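PDB 5ZUU: 30-kDa cleavage and polyadenylation specificity factor 30 from Arabidopsis thaliana, which recognises m6A-modified RNA through its YTH domain and, within the CPSF complex, acts in pre-mRNA 3'-end formation and poly(A) site selection. Local coordinates for residues T8-P13 / I163-E168; V22-R27 / G37-Q42; E31-Q36 / F103-L108; R119-P124 / E146-L151. One frame throughout, in Å; residues are numbered along the deposited sequence.

Interaction 1 closes the longest loop, joining the lead-in to strand 17-24 with helix 159-172, and the other three lie inside it along the chain. Interactions 2 and 3 interlock, their segments alternating in sequence, with centres about 9 Å apart; strands 38-39 and 103-114, which they contribute, are neighbours in the mixed sheet. Interaction 1 meets interaction 3, about 10 Å away between centres, through E168 with K106 and H10 with L108. Interaction 4 lies about 23 Å from interaction 3, centre to centre, across the middle of the chain, on helix 142-154. The YTH domain thus ties its RNA-binding side at interaction 2 to its flanking helices through one central sheet.

Interaction 1: T8-P13 / I163-E168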
# COMPACT_ATOMS: atom_id res chain seq x y z
N THR A 8 -0.96 -16.34 6.93
CA THR A 8 -0.61 -15.21 7.73
C THR A 8 -0.65 -13.89 6.98
O THR A 8 -0.34 -12.89 7.56
CB THR A 8 0.83 -15.42 8.19
OG1 THR A 8 1.69 -15.47 7.02
CG2 THR A 8 0.90 -16.74 9.02
N SER A 9 -0.97 -13.91 5.70
CA SER A 9 -1.07 -12.72 4.87
C SER A 9 -2.33 -12.89 3.96
O SER A 9 -2.88 -13.98 3.87
CB SER A 9 0.23 -12.54 4.06
OG SER A 9 0.39 -13.50 3.01
N HIS A 10 -2.83 -11.82 3.35
CA HIS A 10 -3.96 -11.94 2.49
C HIS A 10 -3.36 -12.04 1.11
O HIS A 10 -2.44 -11.30 0.77
CB HIS A 10 -4.90 -10.73 2.57
CG HIS A 10 -5.46 -10.53 3.92
ND1 HIS A 10 -6.59 -11.19 4.36
CD2 HIS A 10 -5.02 -9.80 4.97
CE1 HIS A 10 -6.84 -10.86 5.62
NE2 HIS A 10 -5.89 -10.03 6.02
N PRO A 11 -3.88 -12.97 0.31
CA PRO A 11 -3.51 -13.05 -1.09
C PRO A 11 -3.97 -11.81 -1.90
O PRO A 11 -4.97 -11.18 -1.59
CB PRO A 11 -4.26 -14.28 -1.56
CG PRO A 11 -5.52 -14.24 -0.73
CD PRO A 11 -5.08 -13.77 0.63
N LEU A 12 -3.22 -11.48 -2.93
CA LEU A 12 -3.59 -10.50 -3.87
C LEU A 12 -5.02 -10.79 -4.32
O LEU A 12 -5.27 -11.88 -4.77
CB LEU A 12 -2.60 -10.56 -5.01
CG LEU A 12 -2.50 -9.31 -5.85
CD1 LEU A 12 -2.01 -8.17 -4.97
CD2 LEU A 12 -1.59 -9.61 -7.01
N PRO A 13 -5.99 -9.86 -4.13
CA PRO A 13 -7.33 -10.13 -4.63
C PRO A 13 -7.30 -10.50 -6.11
O PRO A 13 -6.44 -10.00 -6.89
CB PRO A 13 -8.04 -8.78 -4.51
CG PRO A 13 -7.27 -8.01 -3.51
CD PRO A 13 -5.88 -8.53 -3.51
N ILE A 163 1.14 -7.91 13.31
CA ILE A 163 0.59 -6.67 13.92
C ILE A 163 -0.68 -6.21 13.18
O ILE A 163 -1.72 -5.93 13.80
CB ILE A 163 1.63 -5.56 14.00
CG1 ILE A 163 2.71 -5.94 15.04
CG2 ILE A 163 0.98 -4.27 14.47
CD1 ILE A 163 3.92 -5.03 15.02
N SER A 164 -0.60 -6.19 11.86
CA SER A 164 -1.73 -5.83 11.05
C SER A 164 -2.92 -6.74 11.27
O SER A 164 -4.03 -6.27 11.38
CB SER A 164 -1.34 -5.89 9.57
OG SER A 164 -2.37 -5.27 8.89
N ILE A 165 -2.69 -8.05 11.25
CA ILE A 165 -3.77 -9.08 11.31
C ILE A 165 -4.49 -8.95 12.67
O ILE A 165 -5.73 -8.91 12.74
CB ILE A 165 -3.23 -10.56 11.11
CG1 ILE A 165 -2.59 -10.79 9.72
CG2 ILE A 165 -4.32 -11.62 11.28
CD1 ILE A 165 -3.50 -10.48 8.56
N ALA A 166 -3.69 -8.82 13.74
CA ALA A 166 -4.21 -8.59 15.10
C ALA A 166 -5.06 -7.32 15.13
O ALA A 166 -6.23 -7.39 15.54
CB ALA A 166 -3.07 -8.51 16.11
N ALA A 167 -4.51 -6.19 14.61
CA ALA A 167 -5.26 -4.90 14.68
C ALA A 167 -6.55 -4.97 13.93
O ALA A 167 -7.58 -4.57 14.45
CB ALA A 167 -4.43 -3.74 14.22
N GLU A 168 -6.48 -5.54 12.72
CA GLU A 168 -7.61 -5.84 11.84
C GLU A 168 -8.70 -6.67 12.54
O GLU A 168 -9.86 -6.35 12.46
CB GLU A 168 -7.10 -6.62 10.60
CG GLU A 168 -7.83 -6.41 9.29
CD GLU A 168 -7.27 -7.29 8.13
OE1 GLU A 168 -8.10 -7.63 7.26
OE2 GLU A 168 -6.03 -7.62 8.04
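H10 and E168 reach for each other from opposite directions, the imidazole leaving the 8-13 loop and the carboxylate leaving helix 159-172. With chi1 at -61°, the ring of H10 stands opposite its own carbonyl carbon and presents NE2 to the helix. E168 answers with a chain extended beyond CG. NE2 donates to OE2 of E168 at 3.1 Å, a bent bond with an N-H...O angle of 141°. The hydrogen arrives on the syn side of OE2, not far from the carboxylate plane, although the oxygen itself is tilted somewhat from the plane of the imidazole. The two flat groups are therefore neither stacked nor coplanar, their planes standing 46° apart. One turn earlier on the helix, I165 also comes head-on toward the loop. Its CD1 approaches NE2 of H10 obliquely at 3.5 Å, while CG1 of I165 lies against the backbone O of T8 at 3.8 Å, so the CG1-CD1 branch touches both T8 and H10. Around this pair, K106 of strand 103-114 forms a salt bridge with OE1 of E168, and the backbone of H10 bonds to L108 of the same strand. T8 OG1 bonds to D157, and H10 O receives the hydroxyl of Y153. Here, on the surface, a single His-carboxylate bond joins the N-terminal loop to the C-terminal helix, with apolar carbon beside it. E168 splits its oxygens between two basic groups; its negative charge may favour protonation of H10, an effect that nearby K106 would partly offset.

Interaction 2: V22-R27 / G37-Q42; sequences VKSNNR and GVWATQ. With nucleotides of chain F.
A chi1 of 166° swings V22 CG1 opposite its own backbone N and onto W39, whose chi1 of -168° likewise carries the indole away from its N toward strand 17-24. The two side chains slide past each other in opposite directions, V22 CG1 meeting W39 NE1 obliquely at 3.4 Å. Farther along the indole, S24 OG lies at the ring edge, in the ring plane, 3.8 Å from CH2 of W39, and CZ2 of W39 lies near the backbone O of K23. S24 OG is turned to N26 O, donating in the carbonyl plane on a lone pair at 2.8 Å, which fixes the hydroxyl beside the indole. K23 projects away from W39, and its NZ donates to OP1 of U7 of chain F (2.9 Å) and to O3' of C6 of chain F (3.2 Å), gripping the RNA backbone. F63 and W90 meet W39 edge-to-face. The modified residue of the RNA packs on W39 and bonds to A40 O. An alanine in place of W39 would probably leave V22 and S24 facing a gap and strip that residue of one packing wall. These contacts are consistent with the aromatic cage by which YTH domains bind m6A.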
# COMPACT_ATOMS: atom_id res chain seq x y z
N VAL A 22 2.84 4.05 -3.45
CA VAL A 22 2.55 5.03 -2.45
C VAL A 22 3.84 5.24 -1.69
O VAL A 22 4.51 4.26 -1.32
CB VAL A 22 1.46 4.51 -1.50
CG1 VAL A 22 1.38 5.38 -0.24
CG2 VAL A 22 0.15 4.48 -2.24
N LYS A 23 4.24 6.50 -1.53
CA LYS A 23 5.49 6.88 -0.84
C LYS A 23 5.19 7.57 0.53
O LYS A 23 4.21 8.30 0.66
CB LYS A 23 6.35 7.77 -1.72
CG LYS A 23 6.78 7.11 -3.07
CD LYS A 23 7.71 5.91 -2.89
CE LYS A 23 9.01 6.22 -2.19
NZ LYS A 23 10.06 5.24 -2.53
N SER A 24 5.99 7.25 1.55
CA SER A 24 6.02 7.97 2.86
C SER A 24 7.41 8.52 3.17
O SER A 24 8.42 7.88 2.87
CB SER A 24 5.61 7.05 3.98
OG SER A 24 5.50 7.76 5.19
N ASN A 25 7.43 9.72 3.72
CA ASN A 25 8.65 10.41 4.13
C ASN A 25 9.26 9.75 5.30
O ASN A 25 10.40 10.02 5.57
CB ASN A 25 8.36 11.82 4.67
CG ASN A 25 8.18 12.85 3.61
OD1 ASN A 25 8.65 12.71 2.47
ND2 ASN A 25 7.48 13.91 3.97
N ASN A 26 8.47 8.98 6.08
CA ASN A 26 8.97 8.38 7.31
C ASN A 26 8.31 7.02 7.60
O ASN A 26 7.22 6.75 7.10
CB ASN A 26 8.74 9.40 8.47
CG ASN A 26 7.26 9.71 8.69
OD1 ASN A 26 6.47 8.83 8.96
ND2 ASN A 26 6.87 10.99 8.52
N ARG A 27 8.97 6.18 8.41
CA ARG A 27 8.36 4.90 8.84
C ARG A 27 7.23 5.11 9.82
O ARG A 27 6.27 4.32 9.88
CB ARG A 27 9.34 3.98 9.52
CG ARG A 27 10.37 3.45 8.59
CD ARG A 27 11.07 2.22 9.18
NE ARG A 27 12.05 1.77 8.21
CZ ARG A 27 11.92 0.75 7.35
NH1 ARG A 27 10.87 -0.05 7.35
NH2 ARG A 27 12.92 0.51 6.52
N GLY A 37 -5.10 0.64 9.91
CA GLY A 37 -5.88 0.36 8.69
C GLY A 37 -6.37 1.58 7.93
O GLY A 37 -7.48 1.58 7.32
N VAL A 38 -5.50 2.57 7.89
CA VAL A 38 -5.83 3.90 7.44
C VAL A 38 -4.66 4.53 6.74
O VAL A 38 -3.55 4.29 7.11
CB VAL A 38 -6.28 4.67 8.70
CG1 VAL A 38 -5.51 5.93 8.98
CG2 VAL A 38 -7.77 4.89 8.66
N TRP A 39 -4.91 5.32 5.71
CA TRP A 39 -3.90 6.14 5.10
C TRP A 39 -4.48 7.49 4.74
O TRP A 39 -5.69 7.66 4.67
CB TRP A 39 -3.34 5.46 3.83
CG TRP A 39 -2.04 6.10 3.25
CD1 TRP A 39 -1.88 6.63 2.02
CD2 TRP A 39 -0.80 6.31 3.92
NE1 TRP A 39 -0.64 7.14 1.86
CE2 TRP A 39 0.07 6.93 3.00
CE3 TRP A 39 -0.32 5.99 5.18
CZ2 TRP A 39 1.41 7.24 3.32
CZ3 TRP A 39 0.95 6.30 5.51
CH2 TRP A 39 1.82 6.97 4.60
N ALA A 40 -3.60 8.45 4.49
CA ALA A 40 -3.96 9.70 3.87
C ALA A 40 -2.86 10.06 2.88
O ALA A 40 -1.69 9.91 3.21
CB ALA A 40 -4.13 10.83 4.93
N THR A 41 -3.22 10.60 1.71
CA THR A 41 -2.20 11.02 0.74
C THR A 41 -2.18 12.53 0.59
O THR A 41 -2.93 13.26 1.25
CB THR A 41 -2.33 10.26 -0.61
OG1 THR A 41 -1.18 10.52 -1.42
CG2 THR A 41 -3.60 10.62 -1.40
N GLN A 42 -1.29 13.03 -0.27
CA GLN A 42 -1.24 14.45 -0.59
C GLN A 42 -2.53 14.82 -1.26
O GLN A 42 -3.09 14.01 -1.99
CB GLN A 42 -0.13 14.74 -1.58
CG GLN A 42 1.23 14.46 -1.02
CD GLN A 42 2.30 14.61 -2.04
OE1 GLN A 42 2.64 15.73 -2.34
NE2 GLN A 42 2.84 13.50 -2.62
P C F 6 7.78 11.73 -3.20
OP1 C F 6 8.85 12.62 -3.64
OP2 C F 6 6.52 11.67 -3.98
O5' C F 6 8.34 10.23 -3.14
C5' C F 6 9.75 9.99 -3.12
C4' C F 6 10.18 9.26 -4.36
O4' C F 6 10.00 10.11 -5.52
C3' C F 6 11.64 8.82 -4.42
O3' C F 6 11.79 7.59 -3.72
C2' C F 6 11.86 8.70 -5.91
O2' C F 6 11.35 7.50 -6.45
C1' C F 6 11.09 9.92 -6.41
N1 C F 6 11.86 11.18 -6.48
C2 C F 6 12.83 11.30 -7.47
O2 C F 6 13.06 10.34 -8.21
N3 C F 6 13.50 12.47 -7.60
C4 C F 6 13.20 13.50 -6.80
N4 C F 6 13.89 14.62 -6.96
C5 C F 6 12.20 13.41 -5.78
C6 C F 6 11.56 12.24 -5.66
P U F 7 13.11 7.25 -2.92
OP1 U F 7 12.86 6.00 -2.22
OP2 U F 7 13.57 8.37 -2.17
O5' U F 7 14.20 6.98 -4.05
C5' U F 7 14.05 5.84 -4.89
C4' U F 7 15.03 5.91 -6.01
O4' U F 7 14.81 7.11 -6.80
C3' U F 7 16.47 6.01 -5.56
O3' U F 7 16.95 4.69 -5.41
C2' U F 7 17.14 6.69 -6.73
O2' U F 7 17.30 5.83 -7.83
C1' U F 7 16.06 7.69 -7.12
N1 U F 7 16.14 9.01 -6.49
C2 U F 7 17.01 9.95 -7.03
O2 U F 7 17.82 9.68 -7.92
N3 U F 7 16.94 11.19 -6.47
C4 U F 7 16.08 11.61 -5.48
O4 U F 7 16.11 12.78 -5.10
C5 U F 7 15.22 10.59 -4.96
C6 U F 7 15.27 9.36 -5.49

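Interaction 3: E31-Q36 / F103-L108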
# COMPACT_ATOMS: atom_id res chain seq x y z
N GLU A 31 3.93 2.79 9.82
CA GLU A 31 3.58 1.96 11.02
C GLU A 31 2.25 2.27 11.64
O GLU A 31 1.50 1.38 11.94
CB GLU A 31 4.70 1.96 12.03
CG GLU A 31 5.86 1.19 11.43
CD GLU A 31 7.09 1.16 12.27
OE1 GLU A 31 6.98 1.43 13.48
OE2 GLU A 31 8.16 0.84 11.71
N LEU A 32 1.92 3.54 11.70
CA LEU A 32 0.60 3.97 12.10
C LEU A 32 -0.49 3.45 11.16
O LEU A 32 -1.59 3.03 11.61
CB LEU A 32 0.56 5.49 12.16
CG LEU A 32 -0.36 6.13 13.19
CD1 LEU A 32 0.06 5.77 14.61
CD2 LEU A 32 -0.33 7.65 13.04
N SER A 33 -0.22 3.51 9.86
CA SER A 33 -1.16 2.95 8.90
C SER A 33 -1.45 1.45 9.16
O SER A 33 -2.57 0.97 9.09
CB SER A 33 -0.61 3.14 7.50
OG SER A 33 -1.48 2.59 6.58
N VAL A 34 -0.39 0.74 9.45
CA VAL A 34 -0.47 -0.70 9.72
C VAL A 34 -1.29 -0.97 10.98
O VAL A 34 -2.13 -1.87 10.98
CB VAL A 34 0.94 -1.30 9.83
CG1 VAL A 34 0.88 -2.72 10.36
CG2 VAL A 34 1.62 -1.28 8.46
N GLN A 35 -1.07 -0.20 12.04
CA GLN A 35 -1.82 -0.40 13.29
C GLN A 35 -3.29 -0.02 13.14
O GLN A 35 -4.15 -0.63 13.76
CB GLN A 35 -1.14 0.36 14.46
CG GLN A 35 -1.95 0.45 15.77
CD GLN A 35 -2.33 -0.91 16.31
OE1 GLN A 35 -1.49 -1.82 16.38
NE2 GLN A 35 -3.59 -1.06 16.69
N GLN A 36 -3.59 0.97 12.30
CA GLN A 36 -4.94 1.51 12.21
C GLN A 36 -5.72 1.16 10.96
O GLN A 36 -6.89 1.38 10.94
CB GLN A 36 -4.83 3.04 12.35
CG GLN A 36 -4.36 3.39 13.74
CD GLN A 36 -4.08 4.84 13.91
OE1 GLN A 36 -4.60 5.69 13.20
NE2 GLN A 36 -3.23 5.13 14.89
N PHE A 103 -8.41 7.72 4.54
CA PHE A 103 -9.27 6.66 3.99
C PHE A 103 -8.83 5.24 4.48
O PHE A 103 -7.76 5.06 4.99
CB PHE A 103 -9.33 6.76 2.45
CG PHE A 103 -7.98 6.57 1.79
CD1 PHE A 103 -7.09 7.63 1.66
CD2 PHE A 103 -7.57 5.28 1.36
CE1 PHE A 103 -5.81 7.45 1.10
CE2 PHE A 103 -6.28 5.10 0.82
CZ PHE A 103 -5.40 6.18 0.66
N SER A 104 -9.70 4.26 4.37
CA SER A 104 -9.39 2.89 4.80
C SER A 104 -8.50 2.17 3.83
O SER A 104 -8.65 2.27 2.60
CB SER A 104 -10.65 2.01 4.83
OG SER A 104 -11.55 2.58 5.68
N VAL A 105 -7.64 1.35 4.41
CA VAL A 105 -6.86 0.39 3.66
C VAL A 105 -6.86 -0.90 4.46
O VAL A 105 -7.04 -0.87 5.66
CB VAL A 105 -5.43 0.88 3.32
CG1 VAL A 105 -5.50 2.15 2.56
CG2 VAL A 105 -4.58 1.11 4.56
N LYS A 106 -6.69 -2.02 3.76
CA LYS A 106 -6.47 -3.33 4.36
C LYS A 106 -5.12 -3.81 3.89
O LYS A 106 -4.92 -4.04 2.70
CB LYS A 106 -7.53 -4.24 3.87
CG LYS A 106 -7.37 -5.72 4.15
CD LYS A 106 -8.67 -6.36 3.65
CE LYS A 106 -8.54 -7.78 3.17
NZ LYS A 106 -8.88 -8.65 4.30
N TRP A 107 -4.20 -3.98 4.84
CA TRP A 107 -2.87 -4.47 4.56
C TRP A 107 -2.91 -5.93 4.15
O TRP A 107 -3.51 -6.74 4.82
CB TRP A 107 -1.99 -4.24 5.77
CG TRP A 107 -1.62 -2.83 5.85
CD1 TRP A 107 -2.22 -1.84 6.61
CD2 TRP A 107 -0.71 -2.15 4.99
NE1 TRP A 107 -1.66 -0.62 6.34
CE2 TRP A 107 -0.71 -0.78 5.38
CE3 TRP A 107 0.19 -2.58 4.02
CZ2 TRP A 107 0.11 0.17 4.79
CZ3 TRP A 107 1.03 -1.64 3.44
CH2 TRP A 107 0.96 -0.27 3.80
N LEU A 108 -2.39 -6.21 2.96
CA LEU A 108 -2.46 -7.56 2.42
C LEU A 108 -1.18 -8.32 2.75
O LEU A 108 -1.26 -9.44 3.23
CB LEU A 108 -2.78 -7.54 0.95
CG LEU A 108 -4.03 -6.76 0.63
CD1 LEU A 108 -4.07 -6.51 -0.88
CD2 LEU A 108 -5.32 -7.44 1.11
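Where S33 and V34 meet W107, helical segment 31-36 crosses strand segment 103-108 at 92°, their axes 8.4 Å apart at closest, and V34 and W107 have CA atoms 6.8 Å from each other. The indole of W107 is the main bridge. Its chi1 of -76° sets CG opposite the carbonyl carbon and turns the ring toward the helix. NE1 then donates to S33 OG at 3.2 Å, a bent bond whose acceptor lies almost exactly in the indole plane. V34 crosses W107 at about a right angle and lowers CG2 over one face, forming a CH-pi contact 4.0 Å from the centroid of the five-membered ring. One helix residue thus holds the ring edge and its successor covers a face, which together limit how the indole can turn. V105 adds its CG2 at 4.0 Å from S33 OG. That hydroxyl also bonds to the backbone O of V38, linking the indole N-H to the strand that follows the helix. F63 and S164 also pack on W107. A leucine here would probably leave S33 OG without its indole donor and uncover V34 CG2, opening a gap between helix and sheet. All four touching residues are buried, and their packing belongs to the hydrophobic core of the YTH alpha/beta fold, where this helix is laid across the central mixed sheet.

Interaction 4: R119-P124 / E146-L151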
# COMPACT_ATOMS: atom_id res chain seq x y z
N ARG A 119 15.10 -4.70 -9.93
CA ARG A 119 15.90 -3.85 -10.82
C ARG A 119 15.68 -4.17 -12.31
O ARG A 119 16.03 -3.38 -13.15
CB ARG A 119 17.39 -3.90 -10.47
CG ARG A 119 18.12 -5.24 -10.77
CD ARG A 119 19.58 -5.17 -10.21
NE ARG A 119 20.37 -6.34 -10.53
CZ ARG A 119 20.24 -7.54 -9.94
NH1 ARG A 119 19.30 -7.81 -9.01
NH2 ARG A 119 21.04 -8.51 -10.30
N ASN A 120 15.10 -5.32 -12.63
CA ASN A 120 14.78 -5.62 -14.04
C ASN A 120 13.35 -5.27 -14.41
O ASN A 120 12.87 -5.63 -15.49
CB ASN A 120 15.18 -7.05 -14.38
CG ASN A 120 14.33 -8.07 -13.66
OD1 ASN A 120 13.75 -7.72 -12.63
ND2 ASN A 120 14.26 -9.31 -14.19
N LEU A 121 12.65 -4.53 -13.55
CA LEU A 121 11.25 -4.21 -13.77
C LEU A 121 11.14 -2.74 -14.01
O LEU A 121 11.48 -1.95 -13.15
CB LEU A 121 10.38 -4.53 -12.55
CG LEU A 121 9.45 -5.68 -12.51
CD1 LEU A 121 8.37 -5.50 -11.42
CD2 LEU A 121 8.76 -5.80 -13.84
N ARG A 122 10.55 -2.37 -15.15
CA ARG A 122 10.31 -0.98 -15.52
C ARG A 122 8.85 -0.69 -15.78
O ARG A 122 8.10 -1.59 -16.11
CB ARG A 122 11.14 -0.62 -16.72
CG ARG A 122 12.61 -0.55 -16.37
CD ARG A 122 13.48 -0.52 -17.63
NE ARG A 122 14.87 -0.34 -17.24
CZ ARG A 122 15.54 0.79 -17.32
NH1 ARG A 122 14.96 1.88 -17.80
NH2 ARG A 122 16.82 0.84 -16.93
N ASN A 123 8.48 0.59 -15.60
CA ASN A 123 7.09 1.06 -15.71
C ASN A 123 6.87 1.98 -16.96
O ASN A 123 7.27 3.13 -16.93
CB ASN A 123 6.73 1.88 -14.49
CG ASN A 123 5.29 2.29 -14.48
OD1 ASN A 123 4.50 1.87 -15.34
ND2 ASN A 123 4.93 3.17 -13.53
N PRO A 124 6.19 1.46 -18.01
CA PRO A 124 5.78 2.24 -19.21
C PRO A 124 5.02 3.53 -18.89
O PRO A 124 5.16 4.48 -19.60
CB PRO A 124 4.88 1.28 -19.99
CG PRO A 124 5.31 -0.07 -19.58
CD PRO A 124 5.80 0.05 -18.14
N GLU A 146 1.30 -6.08 -11.28
CA GLU A 146 1.12 -7.46 -10.88
C GLU A 146 2.50 -8.21 -10.68
O GLU A 146 2.67 -8.88 -9.72
CB GLU A 146 0.26 -8.09 -11.93
CG GLU A 146 -0.15 -9.53 -11.68
CD GLU A 146 -0.98 -9.98 -12.88
OE1 GLU A 146 -0.48 -9.89 -14.05
OE2 GLU A 146 -2.16 -10.33 -12.66
N GLN A 147 3.49 -7.97 -11.53
CA GLN A 147 4.82 -8.47 -11.31
C GLN A 147 5.47 -7.96 -10.07
O GLN A 147 6.10 -8.76 -9.36
CB GLN A 147 5.76 -8.20 -12.50
CG GLN A 147 5.31 -8.90 -13.78
CD GLN A 147 5.17 -10.41 -13.59
OE1 GLN A 147 6.03 -11.03 -12.96
NE2 GLN A 147 4.09 -11.01 -14.10
N LEU A 148 5.36 -6.65 -9.79
CA LEU A 148 5.94 -6.09 -8.61
C LEU A 148 5.25 -6.61 -7.35
O LEU A 148 5.93 -6.97 -6.42
CB LEU A 148 5.89 -4.59 -8.66
CG LEU A 148 6.48 -3.84 -7.46
CD1 LEU A 148 7.92 -4.23 -7.27
CD2 LEU A 148 6.39 -2.32 -7.68
N ALA A 149 3.94 -6.66 -7.33
CA ALA A 149 3.25 -7.27 -6.18
C ALA A 149 3.66 -8.75 -6.02
O ALA A 149 3.92 -9.23 -4.93
CB ALA A 149 1.74 -7.20 -6.35
N SER A 150 3.77 -9.49 -7.11
CA SER A 150 4.18 -10.88 -6.97
C SER A 150 5.56 -11.02 -6.25
O SER A 150 5.74 -11.96 -5.48
CB SER A 150 4.10 -11.62 -8.31
OG SER A 150 5.33 -11.46 -8.93
N LEU A 151 6.49 -10.07 -6.44
CA LEU A 151 7.77 -10.11 -5.75
C LEU A 151 7.62 -9.92 -4.23
O LEU A 151 8.41 -10.47 -3.42
CB LEU A 151 8.75 -9.05 -6.27
CG LEU A 151 9.16 -9.24 -7.72
CD1 LEU A 151 9.95 -8.05 -8.25
CD2 LEU A 151 9.96 -10.53 -7.93
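The run toward L121, whose CD1 lies on Q147 and L148, begins at R119, an exposed residue with NH1 bonded to H116 O. After N120 the chain brings L121 in over helix 142-154, and this one side chain carries nearly all of the segment's share of the contact. Its chi1 of -107° is away from a staggered value. The branched end is thereby set against the helix, with CD1 only 3.6 Å from the backbone N of L148 and 3.8 Å from CB of L148. Q147 crosses L121 at about a right angle, and its CB lies 3.9 Å from CD1 of L121, whereas its amide turns off elsewhere. A turn further on, CD1 of L151 adds a looser contact at 4.4 Å from CD1 of L121, and V144 of the same helix is a further neighbour. Within the helix, Q147 O accepts from both L151 N and S150 OG, the latter at 2.8 Å, so one carbonyl holds two donors on the same face of its plane. Past L121, N123 ND2 bonds to E139 O of strand 138-140, and its OD1 accepts from E141 N just beyond that strand. L121 thus lies between the short 122-123/129-130 hairpin and helix 142-154, with L148 and L151 also packing on L113 of strand 103-114.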